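Local coordinates for periplasmic binding protein component of an ABC type zinc uptake transporter (Synechocystis sp., PDB 1PQ4) that probably captures zinc in the periplasm and delivers it to an ABC-type uptake transporter, holding the ion between its two lobes, at residues A172-L177 / A271-N276; S27-G32 / Q64-K69; S251-A256 / A261-L266. All coordinates share one frame; numbering follows the deposited sequence.

In the fold
Contact 2 closes first along the chain: it ties the residues just after edge strand 24-28 of the N-terminal parallel sheet to residues 64-69, and its loop is complete before helix 160-185 begins. Contact 1 then opens on that long helix and closes some 94 residues later at the start of helix 273-288, so the strands and helices of the C-terminal lobe lie between its two halves. Within this span falls contact 3, a short local closure between helix 250-259 and strand 262-266. Contacts 2 and 3 lie in the two lobes on which the zinc site draws, while contact 1 joins the long helix to the last one.

Contact 1 of 3, residues A172-L177 / A271-N276; sequences AELERL and ADWSSN
A chi1 of -176° swings the Trp273 indole away from its own backbone N and, from the first turn of helix 273-288, toward helix 160-185. Leu177, with CG likewise anti to its N (chi1 177°), extends both methyl groups to the opposing segment, whereas the side chains of Leu174 and Trp273 cross at about a right angle. Leu174 CD2 lies 3.5 Å from Trp273 CH2 and equally near CZ3. One turn further on, Leu177 CD2 approaches Trp273 CZ3 at 3.6 Å, so the two leucine methyls share the outer end of the six-membered ring, both at an oblique approach. Leu177 CD1, the branch turned away from the indole, lies 3.6 Å from Ser274 OG, a van der Waals contact.

The polar end of the indole is satisfied elsewhere: Trp273 NE1 bonds to Trp135 O, and Phe15 meets the ring edge-to-face. Val141 of helix 138-155 touches both Leu174 and Trp273, extending the apolar cluster to a third helix. No hydrogen bond crosses between residues 172-177 and 271-276. The two helices are thus joined here by dispersion and burial of apolar surface, while the bond to Trp135 helps to hold the indole in place.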
ATOM      1  N   ALA A 172     -17.458   1.985  -7.624  1.00 16.16           N
ATOM      2  CA  ALA A 172     -18.308   3.093  -7.126  1.00 16.95           C
ATOM      3  C   ALA A 172     -17.916   3.455  -5.675  1.00 15.88           C
ATOM      4  O   ALA A 172     -17.942   4.627  -5.280  1.00 15.18           O
ATOM      5  CB  ALA A 172     -19.798   2.657  -7.207  1.00 16.47           C
ATOM      6  N   GLU A 173     -17.612   2.439  -4.869  1.00 14.48           N
ATOM      7  CA  GLU A 173     -17.165   2.671  -3.501  1.00 15.62           C
ATOM      8  C   GLU A 173     -15.858   3.454  -3.559  1.00 15.22           C
ATOM      9  O   GLU A 173     -15.616   4.348  -2.752  1.00 15.34           O
ATOM     10  CB  GLU A 173     -16.860   1.353  -2.760  1.00 21.65           C
ATOM     11  CG  GLU A 173     -18.021   0.447  -2.408  1.00 31.13           C
ATOM     12  CD  GLU A 173     -17.523  -0.900  -1.830  1.00 40.84           C
ATOM     13  OE1 GLU A 173     -16.677  -0.904  -0.908  1.00 40.39           O
ATOM     14  OE2 GLU A 173     -17.977  -1.965  -2.307  1.00 52.59           O
ATOM     15  N   LEU A 174     -14.976   3.087  -4.485  1.00 15.15           N
ATOM     16  CA  LEU A 174     -13.697   3.801  -4.560  1.00 14.25           C
ATOM     17  C   LEU A 174     -13.881   5.289  -4.898  1.00 16.93           C
ATOM     18  O   LEU A 174     -13.126   6.131  -4.403  1.00 14.35           O
ATOM     19  CB  LEU A 174     -12.747   3.120  -5.600  1.00 12.82           C
ATOM     20  CG  LEU A 174     -12.272   1.735  -5.087  1.00 17.20           C
ATOM     21  CD1 LEU A 174     -11.727   0.852  -6.228  1.00 16.61           C
ATOM     22  CD2 LEU A 174     -11.186   1.984  -4.055  1.00 17.31           C
ATOM     23  N   GLU A 175     -14.833   5.622  -5.785  1.00 17.53           N
ATOM     24  CA  GLU A 175     -15.052   7.033  -6.133  1.00 18.22           C
ATOM     25  C   GLU A 175     -15.589   7.766  -4.935  1.00 15.31           C
ATOM     26  O   GLU A 175     -15.209   8.893  -4.659  1.00 17.36           O
ATOM     27  CB  GLU A 175     -16.059   7.193  -7.289  1.00 22.36           C
ATOM     28  CG  GLU A 175     -15.394   7.709  -8.528  1.00 41.27           C
ATOM     29  CD  GLU A 175     -14.590   8.967  -8.255  1.00 44.08           C
ATOM     30  OE1 GLU A 175     -15.173  10.071  -8.259  1.00 50.63           O
ATOM     31  OE2 GLU A 175     -13.375   8.859  -8.008  1.00 46.27           O
ATOM     32  N   ARG A 176     -16.480   7.120  -4.210  1.00 18.23           N
ATOM     33  CA  ARG A 176     -17.050   7.748  -3.009  1.00 19.93           C
ATOM     34  C   ARG A 176     -15.926   7.970  -1.958  1.00 19.52           C
ATOM     35  O   ARG A 176     -15.789   9.050  -1.400  1.00 17.78           O
ATOM     36  CB  ARG A 176     -18.177   6.858  -2.482  1.00 20.85           C
ATOM     37  CG  ARG A 176     -18.792   7.287  -1.163  1.00 33.54           C
ATOM     38  CD  ARG A 176     -19.186   5.995  -0.503  1.00 49.19           C
ATOM     39  NE  ARG A 176     -19.770   6.093   0.820  1.00 62.00           N
ATOM     40  CZ  ARG A 176     -19.987   5.024   1.577  1.00 70.19           C
ATOM     41  NH1 ARG A 176     -19.656   3.822   1.107  1.00 69.78           N
ATOM     42  NH2 ARG A 176     -20.529   5.147   2.787  1.00 72.69           N
ATOM     43  N   LEU A 177     -15.069   6.966  -1.771  1.00 16.91           N
ATOM     44  CA  LEU A 177     -13.931   7.103  -0.853  1.00 13.41           C
ATOM     45  C   LEU A 177     -13.021   8.229  -1.302  1.00 13.09           C
ATOM     46  O   LEU A 177     -12.561   9.056  -0.502  1.00 19.07           O
ATOM     47  CB  LEU A 177     -13.163   5.806  -0.827  1.00 12.19           C
ATOM     48  CG  LEU A 177     -11.899   5.821   0.035  1.00 19.91           C
ATOM     49  CD1 LEU A 177     -12.277   5.962   1.509  1.00 21.46           C
ATOM     50  CD2 LEU A 177     -11.193   4.478  -0.155  1.00 18.35           C
ATOM     51  N   ALA A 271      -5.226  -4.312   6.581  1.00 11.92           N
ATOM     52  CA  ALA A 271      -6.132  -5.105   5.762  1.00 13.43           C
ATOM     53  C   ALA A 271      -7.498  -4.414   5.649  1.00 17.45           C
ATOM     54  O   ALA A 271      -8.207  -4.621   4.681  1.00 15.81           O
ATOM     55  CB  ALA A 271      -6.310  -6.519   6.351  1.00 16.90           C
ATOM     56  N   ASP A 272      -7.852  -3.588   6.636  1.00 10.21           N
ATOM     57  CA  ASP A 272      -9.175  -2.892   6.675  1.00 17.12           C
ATOM     58  C   ASP A 272      -8.856  -1.636   5.918  1.00 17.67           C
ATOM     59  O   ASP A 272      -8.882  -0.529   6.443  1.00 16.52           O
ATOM     60  CB  ASP A 272      -9.516  -2.636   8.170  1.00 21.76           C
ATOM     61  CG  ASP A 272     -10.937  -2.130   8.391  1.00 38.85           C
ATOM     62  OD1 ASP A 272     -11.844  -2.462   7.607  1.00 46.98           O
ATOM     63  OD2 ASP A 272     -11.158  -1.405   9.389  1.00 51.60           O
ATOM     64  N   TRP A 273      -8.563  -1.836   4.624  1.00 16.62           N
ATOM     65  CA  TRP A 273      -8.044  -0.783   3.749  1.00 15.07           C
ATOM     66  C   TRP A 273      -8.780   0.525   3.648  1.00 10.93           C
ATOM     67  O   TRP A 273      -8.162   1.577   3.696  1.00 12.11           O
ATOM     68  CB  TRP A 273      -7.803  -1.375   2.311  1.00 14.05           C
ATOM     69  CG  TRP A 273      -7.192  -0.455   1.337  1.00 14.36           C
ATOM     70  CD1 TRP A 273      -5.854  -0.207   1.133  1.00 12.22           C
ATOM     71  CD2 TRP A 273      -7.906   0.339   0.386  1.00 12.56           C
ATOM     72  NE1 TRP A 273      -5.705   0.728   0.075  1.00 14.30           N
ATOM     73  CE2 TRP A 273      -6.954   1.055  -0.383  1.00 12.22           C
ATOM     74  CE3 TRP A 273      -9.270   0.506   0.104  1.00 15.30           C
ATOM     75  CZ2 TRP A 273      -7.324   1.916  -1.405  1.00 14.96           C
ATOM     76  CZ3 TRP A 273      -9.630   1.379  -0.937  1.00 19.04           C
ATOM     77  CH2 TRP A 273      -8.664   2.064  -1.666  1.00 18.04           C
ATOM     78  N   SER A 274     -10.092   0.461   3.472  1.00 12.03           N
ATOM     79  CA  SER A 274     -10.854   1.693   3.309  1.00 14.86           C
ATOM     80  C   SER A 274     -10.918   2.523   4.603  1.00 13.45           C
ATOM     81  O   SER A 274     -10.663   3.728   4.612  1.00 15.54           O
ATOM     82  CB  SER A 274     -12.269   1.341   2.797  1.00 15.06           C
ATOM     83  OG  SER A 274     -12.942   2.542   2.504  1.00 24.09           O
ATOM     84  N   SER A 275     -11.270   1.882   5.704  1.00 15.69           N
ATOM     85  CA  SER A 275     -11.325   2.637   6.958  1.00 19.39           C
ATOM     86  C   SER A 275      -9.933   3.081   7.367  1.00 15.73           C
ATOM     87  O   SER A 275      -9.777   4.149   7.932  1.00 16.19           O
ATOM     88  CB  SER A 275     -12.025   1.814   8.055  1.00 28.75           C
ATOM     89  OG  SER A 275     -11.219   0.741   8.462  1.00 42.06           O
ATOM     90  N   ASN A 276      -8.892   2.295   7.064  1.00 12.33           N
ATOM     91  CA  ASN A 276      -7.517   2.754   7.392  1.00 12.46           C
ATOM     92  C   ASN A 276      -7.162   4.016   6.623  1.00 16.05           C
ATOM     93  O   ASN A 276      -6.597   4.964   7.184  1.00 15.40           O
ATOM     94  CB  ASN A 276      -6.499   1.662   7.030  1.00 16.43           C
ATOM     95  CG  ASN A 276      -5.056   2.053   7.405  1.00 17.55           C
ATOM     96  OD1 ASN A 276      -4.166   2.164   6.547  1.00 19.87           O
ATOM     97  ND2 ASN A 276      -4.834   2.278   8.682  1.00 17.23           N
TER

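Contact 2 of 3, residues S27-G32 / Q64-K69; sequences SVLVPG and QPWLEK
In the N-terminal lobe of this zinc-binding protein, at the edge of its four-stranded parallel sheet, Leu29 and Val30 follow directly on strand 24-28 and pack against Trp66, beside helix 67-73. Their backbones stay well apart, with CA atoms no nearer than 10.5 Å between Leu29 and Trp66, and the side chains span the gap. The indole enters from one side and Leu29 from the opposite direction. Leu29 CD1 sits over one face of the indole, 3.4 Å above its plane and displaced toward the rim, with Trp66 CE3 as its nearest atom at 3.5 Å and CZ3 slightly farther at 3.7 Å. This is a CH-pi type of placement, a methyl resting on the six-membered ring.

Val30 crosses the tryptophan at about a right angle. Its CG1 is anti to the backbone N (chi1 -178°), which leaves CG2 as the branch that reaches the indole.

Tyr39 O accepts a hydrogen bond from Trp66 NE1, which limits rotation of the ring, and Tyr55 of strand 54-57 touches both Leu29 and Trp66. Through Tyr39 the indole is tied to the loop that also carries the zinc ligand His37, whose side chain is about 7 Å from that of Trp66. Were the indole cut back to an alanine here, the Leu29 and Val30 methyls would probably face a gap, and Tyr39 O would lose its indole donor. Between the two segments themselves the contact is wholly apolar, and at the far end of the ring Val30 CG2 lies 3.6 Å from Trp66 CH2, with CZ2 next at 4.1 Å.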
ATOM      1  N   SER A  27      -5.306 -16.164   0.506  1.00 14.19           N
ATOM      2  CA  SER A  27      -4.162 -16.407   1.405  1.00 16.75           C
ATOM      3  C   SER A  27      -3.249 -15.189   1.196  1.00 16.41           C
ATOM      4  O   SER A  27      -3.276 -14.579   0.125  1.00 18.80           O
ATOM      5  CB  SER A  27      -3.402 -17.686   1.036  1.00 14.25           C
ATOM      6  OG  SER A  27      -4.133 -18.848   1.427  1.00 16.13           O
ATOM      7  N   VAL A  28      -2.450 -14.837   2.202  1.00 15.52           N
ATOM      8  CA  VAL A  28      -1.565 -13.659   2.096  1.00 16.07           C
ATOM      9  C   VAL A  28      -0.128 -14.051   2.452  1.00 17.25           C
ATOM     10  O   VAL A  28       0.114 -14.731   3.441  1.00 16.74           O
ATOM     11  CB  VAL A  28      -2.038 -12.544   3.056  1.00 14.47           C
ATOM     12  CG1 VAL A  28      -1.083 -11.301   2.996  1.00 17.23           C
ATOM     13  CG2 VAL A  28      -3.490 -12.133   2.653  1.00 11.93           C
ATOM     14  N   LEU A  29       0.825 -13.587   1.643  1.00 17.01           N
ATOM     15  CA  LEU A  29       2.227 -13.940   1.835  1.00 18.13           C
ATOM     16  C   LEU A  29       2.932 -13.153   2.940  1.00 18.05           C
ATOM     17  O   LEU A  29       3.595 -13.746   3.806  1.00 16.96           O
ATOM     18  CB  LEU A  29       2.987 -13.710   0.530  1.00 19.77           C
ATOM     19  CG  LEU A  29       4.257 -14.534   0.259  1.00 23.67           C
ATOM     20  CD1 LEU A  29       5.129 -13.775  -0.789  1.00 19.70           C
ATOM     21  CD2 LEU A  29       5.047 -14.691   1.511  1.00 41.70           C
ATOM     22  N   VAL A  30       2.825 -11.829   2.882  1.00 14.02           N
ATOM     23  CA  VAL A  30       3.487 -10.955   3.852  1.00 12.23           C
ATOM     24  C   VAL A  30       2.660 -10.579   5.088  1.00 15.07           C
ATOM     25  O   VAL A  30       1.590  -9.962   4.967  1.00 15.00           O
ATOM     26  CB  VAL A  30       3.939  -9.625   3.164  1.00 16.15           C
ATOM     27  CG1 VAL A  30       4.710  -8.695   4.184  1.00 17.08           C
ATOM     28  CG2 VAL A  30       4.791  -9.944   1.908  1.00 18.27           C
ATOM     29  N   PRO A  31       3.161 -10.900   6.295  1.00 16.74           N
ATOM     30  CA  PRO A  31       2.403 -10.542   7.499  1.00 16.43           C
ATOM     31  C   PRO A  31       2.228  -9.030   7.566  1.00 15.77           C
ATOM     32  O   PRO A  31       3.122  -8.268   7.153  1.00 18.38           O
ATOM     33  CB  PRO A  31       3.299 -11.022   8.633  1.00 20.30           C
ATOM     34  CG  PRO A  31       3.957 -12.232   8.038  1.00 18.30           C
ATOM     35  CD  PRO A  31       4.360 -11.689   6.655  1.00 16.50           C
ATOM     36  N   GLY A  32       1.114  -8.597   8.139  1.00 18.77           N
ATOM     37  CA  GLY A  32       0.855  -7.169   8.227  1.00 21.99           C
ATOM     38  C   GLY A  32       1.843  -6.368   9.057  1.00 26.22           C
ATOM     39  O   GLY A  32       1.925  -5.139   8.906  1.00 23.30           O
ATOM     40  N   GLN A  64       9.853  -8.790  -7.165  1.00 27.18           N
ATOM     41  CA  GLN A  64      11.078  -9.213  -7.874  1.00 31.80           C
ATOM     42  C   GLN A  64      11.922 -10.225  -7.081  1.00 30.20           C
ATOM     43  O   GLN A  64      12.361 -11.229  -7.624  1.00 30.33           O
ATOM     44  CB  GLN A  64      11.956  -7.971  -8.249  1.00 29.78           C
ATOM     45  N   PRO A  65      12.145  -9.968  -5.787  1.00 29.54           N
ATOM     46  CA  PRO A  65      12.937 -10.858  -4.924  1.00 34.15           C
ATOM     47  C   PRO A  65      12.413 -12.300  -4.745  1.00 33.75           C
ATOM     48  O   PRO A  65      13.183 -13.212  -4.487  1.00 35.38           O
ATOM     49  CB  PRO A  65      12.938 -10.130  -3.585  1.00 32.66           C
ATOM     50  CG  PRO A  65      12.649  -8.709  -3.948  1.00 37.16           C
ATOM     51  CD  PRO A  65      11.655  -8.812  -5.026  1.00 30.51           C
ATOM     52  N   TRP A  66      11.112 -12.493  -4.859  1.00 29.15           N
ATOM     53  CA  TRP A  66      10.519 -13.802  -4.632  1.00 27.67           C
ATOM     54  C   TRP A  66       9.994 -14.403  -5.895  1.00 26.59           C
ATOM     55  O   TRP A  66       9.527 -15.550  -5.871  1.00 25.81           O
ATOM     56  CB  TRP A  66       9.289 -13.710  -3.710  1.00 33.28           C
ATOM     57  CG  TRP A  66       9.338 -12.667  -2.688  1.00 32.55           C
ATOM     58  CD1 TRP A  66      10.396 -12.367  -1.869  1.00 39.03           C
ATOM     59  CD2 TRP A  66       8.284 -11.759  -2.340  1.00 31.65           C
ATOM     60  NE1 TRP A  66      10.061 -11.321  -1.038  1.00 37.70           N
ATOM     61  CE2 TRP A  66       8.773 -10.932  -1.303  1.00 34.50           C
ATOM     62  CE3 TRP A  66       6.970 -11.567  -2.801  1.00 27.62           C
ATOM     63  CZ2 TRP A  66       7.994  -9.923  -0.712  1.00 34.40           C
ATOM     64  CZ3 TRP A  66       6.196 -10.567  -2.212  1.00 27.71           C
ATOM     65  CH2 TRP A  66       6.713  -9.759  -1.176  1.00 28.43           C
ATOM     66  N   LEU A  67      10.020 -13.642  -6.987  1.00 26.19           N
ATOM     67  CA  LEU A  67       9.405 -14.132  -8.211  1.00 28.46           C
ATOM     68  C   LEU A  67       9.808 -15.545  -8.662  1.00 30.67           C
ATOM     69  O   LEU A  67       8.930 -16.383  -8.934  1.00 26.55           O
ATOM     70  CB  LEU A  67       9.605 -13.124  -9.355  1.00 33.75           C
ATOM     71  CG  LEU A  67       8.343 -12.465  -9.949  1.00 41.13           C
ATOM     72  CD1 LEU A  67       8.682 -11.966 -11.335  1.00 42.22           C
ATOM     73  CD2 LEU A  67       7.188 -13.443 -10.062  1.00 41.24           C
ATOM     74  N   GLU A  68      11.112 -15.819  -8.720  1.00 26.79           N
ATOM     75  CA  GLU A  68      11.578 -17.133  -9.160  1.00 29.58           C
ATOM     76  C   GLU A  68      11.085 -18.223  -8.233  1.00 25.70           C
ATOM     77  O   GLU A  68      10.703 -19.309  -8.689  1.00 24.08           O
ATOM     78  CB  GLU A  68      13.110 -17.178  -9.218  1.00 36.49           C
ATOM     79  CG  GLU A  68      13.680 -16.296 -10.313  1.00 49.67           C
ATOM     80  CD  GLU A  68      13.033 -16.574 -11.655  1.00 55.64           C
ATOM     81  OE1 GLU A  68      13.082 -17.738 -12.114  1.00 61.22           O
ATOM     82  OE2 GLU A  68      12.471 -15.630 -12.252  1.00 62.83           O
ATOM     83  N   LYS A  69      11.063 -17.924  -6.939  1.00 21.85           N
ATOM     84  CA  LYS A  69      10.618 -18.919  -5.953  1.00 23.32           C
ATOM     85  C   LYS A  69       9.132 -19.204  -6.071  1.00 23.07           C
ATOM     86  O   LYS A  69       8.704 -20.340  -5.925  1.00 22.62           O
ATOM     87  CB  LYS A  69      10.954 -18.456  -4.535  1.00 31.06           C
ATOM     88  CG  LYS A  69      12.459 -18.299  -4.300  1.00 34.63           C
ATOM     89  CD  LYS A  69      12.787 -17.913  -2.859  1.00 38.89           C
ATOM     90  CE  LYS A  69      14.299 -17.828  -2.667  1.00 43.19           C
ATOM     91  NZ  LYS A  69      14.639 -17.544  -1.253  1.00 50.98           N
TER

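Contact 3 of 3, residues S251-A256 / A261-L266; sequences SSEAIA and AGVELL
Val263, near the start of strand 262-266, directs its CB toward helix 250-259, and its two methyls then part company. CG1 lies anti to the backbone N (chi1 170°), which puts CG2 beside the N and facing the helix. There CG2 meets Ala256 CB at 3.4 Å, tighter than usual van der Waals contact. The same methyl also lies 3.9 Å from Glu253 CA and 4.1 Å from Ser252 O, so it rests against the helix backbone a turn before Ala256 as well as on the alanine methyl. Glu253 runs its aliphatic part past this methyl, CG to Val263 CG2 at 4.2 Å, while its carboxylate turns back to Thr249.

The chain between the two segments is closed by one hydrogen bond: Ala261 N donates to Ala256 O at 3.0 Å, nearly straight (N-H...O 163°). Beside it the CB atoms of Ala256 and Ala261 also touch, just before the chain enters strand 262-266.

The helix and strand segments run nearly antiparallel, their directions 153° apart and their axes 7.9 Å apart at closest approach. Strand 262-266 pairs in parallel with strand 240-244 through backbone bonds such as those of Gly262 and Glu264 with Val241. Helix 250-259 is thus the connection of a beta-alpha-beta crossover in the C-terminal lobe, packed here against its second strand.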
ATOM      1  N   SER A 251      13.646   7.052  15.218  1.00 24.29           N
ATOM      2  CA  SER A 251      13.963   8.402  14.766  1.00 24.30           C
ATOM      3  C   SER A 251      12.775   9.345  14.672  1.00 20.62           C
ATOM      4  O   SER A 251      12.940  10.551  14.843  1.00 23.05           O
ATOM      5  CB  SER A 251      14.798   8.401  13.462  1.00 31.64           C
ATOM      6  OG  SER A 251      14.386   7.408  12.569  1.00 36.65           O
ATOM      7  N   SER A 252      11.577   8.826  14.442  1.00 17.88           N
ATOM      8  CA  SER A 252      10.411   9.684  14.398  1.00 23.84           C
ATOM      9  C   SER A 252      10.226  10.277  15.801  1.00 18.91           C
ATOM     10  O   SER A 252       9.909  11.444  15.941  1.00 18.70           O
ATOM     11  CB  SER A 252       9.148   8.886  14.033  1.00 22.18           C
ATOM     12  OG  SER A 252       9.258   8.325  12.724  1.00 28.37           O
ATOM     13  N   GLU A 253      10.432   9.433  16.818  1.00 19.03           N
ATOM     14  CA  GLU A 253      10.288   9.859  18.223  1.00 20.07           C
ATOM     15  C   GLU A 253      11.336  10.906  18.601  1.00 17.62           C
ATOM     16  O   GLU A 253      11.032  11.879  19.272  1.00 21.01           O
ATOM     17  CB  GLU A 253      10.404   8.639  19.154  1.00 17.42           C
ATOM     18  CG  GLU A 253       9.229   7.680  19.049  1.00 17.51           C
ATOM     19  CD  GLU A 253       9.398   6.414  19.865  1.00 25.71           C
ATOM     20  OE1 GLU A 253       9.581   6.497  21.097  1.00 19.18           O
ATOM     21  OE2 GLU A 253       9.331   5.311  19.288  1.00 29.57           O
ATOM     22  N   ALA A 254      12.558  10.724  18.130  1.00 17.57           N
ATOM     23  CA  ALA A 254      13.618  11.675  18.465  1.00 18.51           C
ATOM     24  C   ALA A 254      13.324  12.994  17.797  1.00 21.73           C
ATOM     25  O   ALA A 254      13.510  14.051  18.386  1.00 21.50           O
ATOM     26  CB  ALA A 254      14.998  11.121  18.028  1.00 20.37           C
ATOM     27  N   ILE A 255      12.861  12.942  16.549  1.00 23.63           N
ATOM     28  CA  ILE A 255      12.541  14.163  15.849  1.00 22.63           C
ATOM     29  C   ILE A 255      11.410  14.877  16.519  1.00 23.87           C
ATOM     30  O   ILE A 255      11.476  16.097  16.705  1.00 25.63           O
ATOM     31  CB  ILE A 255      12.154  13.918  14.358  1.00 28.60           C
ATOM     32  CG1 ILE A 255      13.410  13.529  13.572  1.00 29.65           C
ATOM     33  CG2 ILE A 255      11.487  15.181  13.773  1.00 24.25           C
ATOM     34  CD1 ILE A 255      14.411  12.605  14.234  1.00 28.05           C
ATOM     35  N   ALA A 256      10.374  14.128  16.889  1.00 22.11           N
ATOM     36  CA  ALA A 256       9.223  14.739  17.511  1.00 20.11           C
ATOM     37  C   ALA A 256       9.636  15.420  18.816  1.00 24.25           C
ATOM     38  O   ALA A 256       9.179  16.506  19.129  1.00 23.90           O
ATOM     39  CB  ALA A 256       8.119  13.681  17.798  1.00 21.92           C
ATOM     40  N   ALA A 261       6.796  18.141  18.521  1.00 33.63           N
ATOM     41  CA  ALA A 261       5.618  17.484  17.912  1.00 37.89           C
ATOM     42  C   ALA A 261       5.190  16.198  18.638  1.00 35.92           C
ATOM     43  O   ALA A 261       5.873  15.732  19.540  1.00 42.31           O
ATOM     44  CB  ALA A 261       5.933  17.149  16.450  1.00 35.84           C
ATOM     45  N   GLY A 262       4.067  15.621  18.219  1.00 33.40           N
ATOM     46  CA  GLY A 262       3.588  14.358  18.769  1.00 27.93           C
ATOM     47  C   GLY A 262       3.970  13.215  17.776  1.00 27.58           C
ATOM     48  O   GLY A 262       4.517  13.514  16.710  1.00 24.99           O
ATOM     49  N   VAL A 263       3.701  11.949  18.113  1.00 24.51           N
ATOM     50  CA  VAL A 263       4.060  10.798  17.259  1.00 22.68           C
ATOM     51  C   VAL A 263       2.863   9.894  16.983  1.00 27.32           C
ATOM     52  O   VAL A 263       2.245   9.371  17.911  1.00 27.54           O
ATOM     53  CB  VAL A 263       5.137   9.923  17.935  1.00 27.30           C
ATOM     54  CG1 VAL A 263       5.312   8.616  17.178  1.00 27.19           C
ATOM     55  CG2 VAL A 263       6.471  10.670  17.960  1.00 25.85           C
ATOM     56  N   GLU A 264       2.522   9.694  15.711  1.00 22.27           N
ATOM     57  CA  GLU A 264       1.369   8.831  15.371  1.00 22.83           C
ATOM     58  C   GLU A 264       1.831   7.756  14.410  1.00 22.95           C
ATOM     59  O   GLU A 264       2.845   7.946  13.728  1.00 22.89           O
ATOM     60  CB  GLU A 264       0.276   9.632  14.659  1.00 26.91           C
ATOM     61  CG  GLU A 264      -0.503  10.561  15.555  1.00 47.41           C
ATOM     62  CD  GLU A 264      -1.839   9.987  15.973  1.00 52.51           C
ATOM     63  OE1 GLU A 264      -1.925   8.762  16.234  1.00 56.25           O
ATOM     64  OE2 GLU A 264      -2.803  10.776  16.051  1.00 58.37           O
ATOM     65  N   LEU A 265       1.097   6.648  14.369  1.00 21.26           N
ATOM     66  CA  LEU A 265       1.411   5.542  13.484  1.00 23.99           C
ATOM     67  C   LEU A 265       0.529   5.560  12.260  1.00 24.24           C
ATOM     68  O   LEU A 265      -0.660   5.878  12.342  1.00 24.20           O
ATOM     69  CB  LEU A 265       1.182   4.205  14.167  1.00 30.79           C
ATOM     70  CG  LEU A 265       2.173   3.797  15.259  1.00 37.99           C
ATOM     71  CD1 LEU A 265       1.932   2.348  15.676  1.00 37.66           C
ATOM     72  CD2 LEU A 265       3.575   3.971  14.721  1.00 34.37           C
ATOM     73  N   LEU A 266       1.112   5.253  11.108  1.00 21.08           N
ATOM     74  CA  LEU A 266       0.293   5.130   9.888  1.00 19.69           C
ATOM     75  C   LEU A 266       0.601   3.679   9.508  1.00 24.10           C
ATOM     76  O   LEU A 266       1.732   3.199   9.723  1.00 27.97           O
ATOM     77  CB  LEU A 266       0.751   6.091   8.785  1.00 20.18           C
ATOM     78  CG  LEU A 266       0.617   7.575   9.075  1.00 19.13           C
ATOM     79  CD1 LEU A 266       0.994   8.395   7.818  1.00 18.18           C
ATOM     80  CD2 LEU A 266      -0.821   7.891   9.489  1.00 20.61           C
TER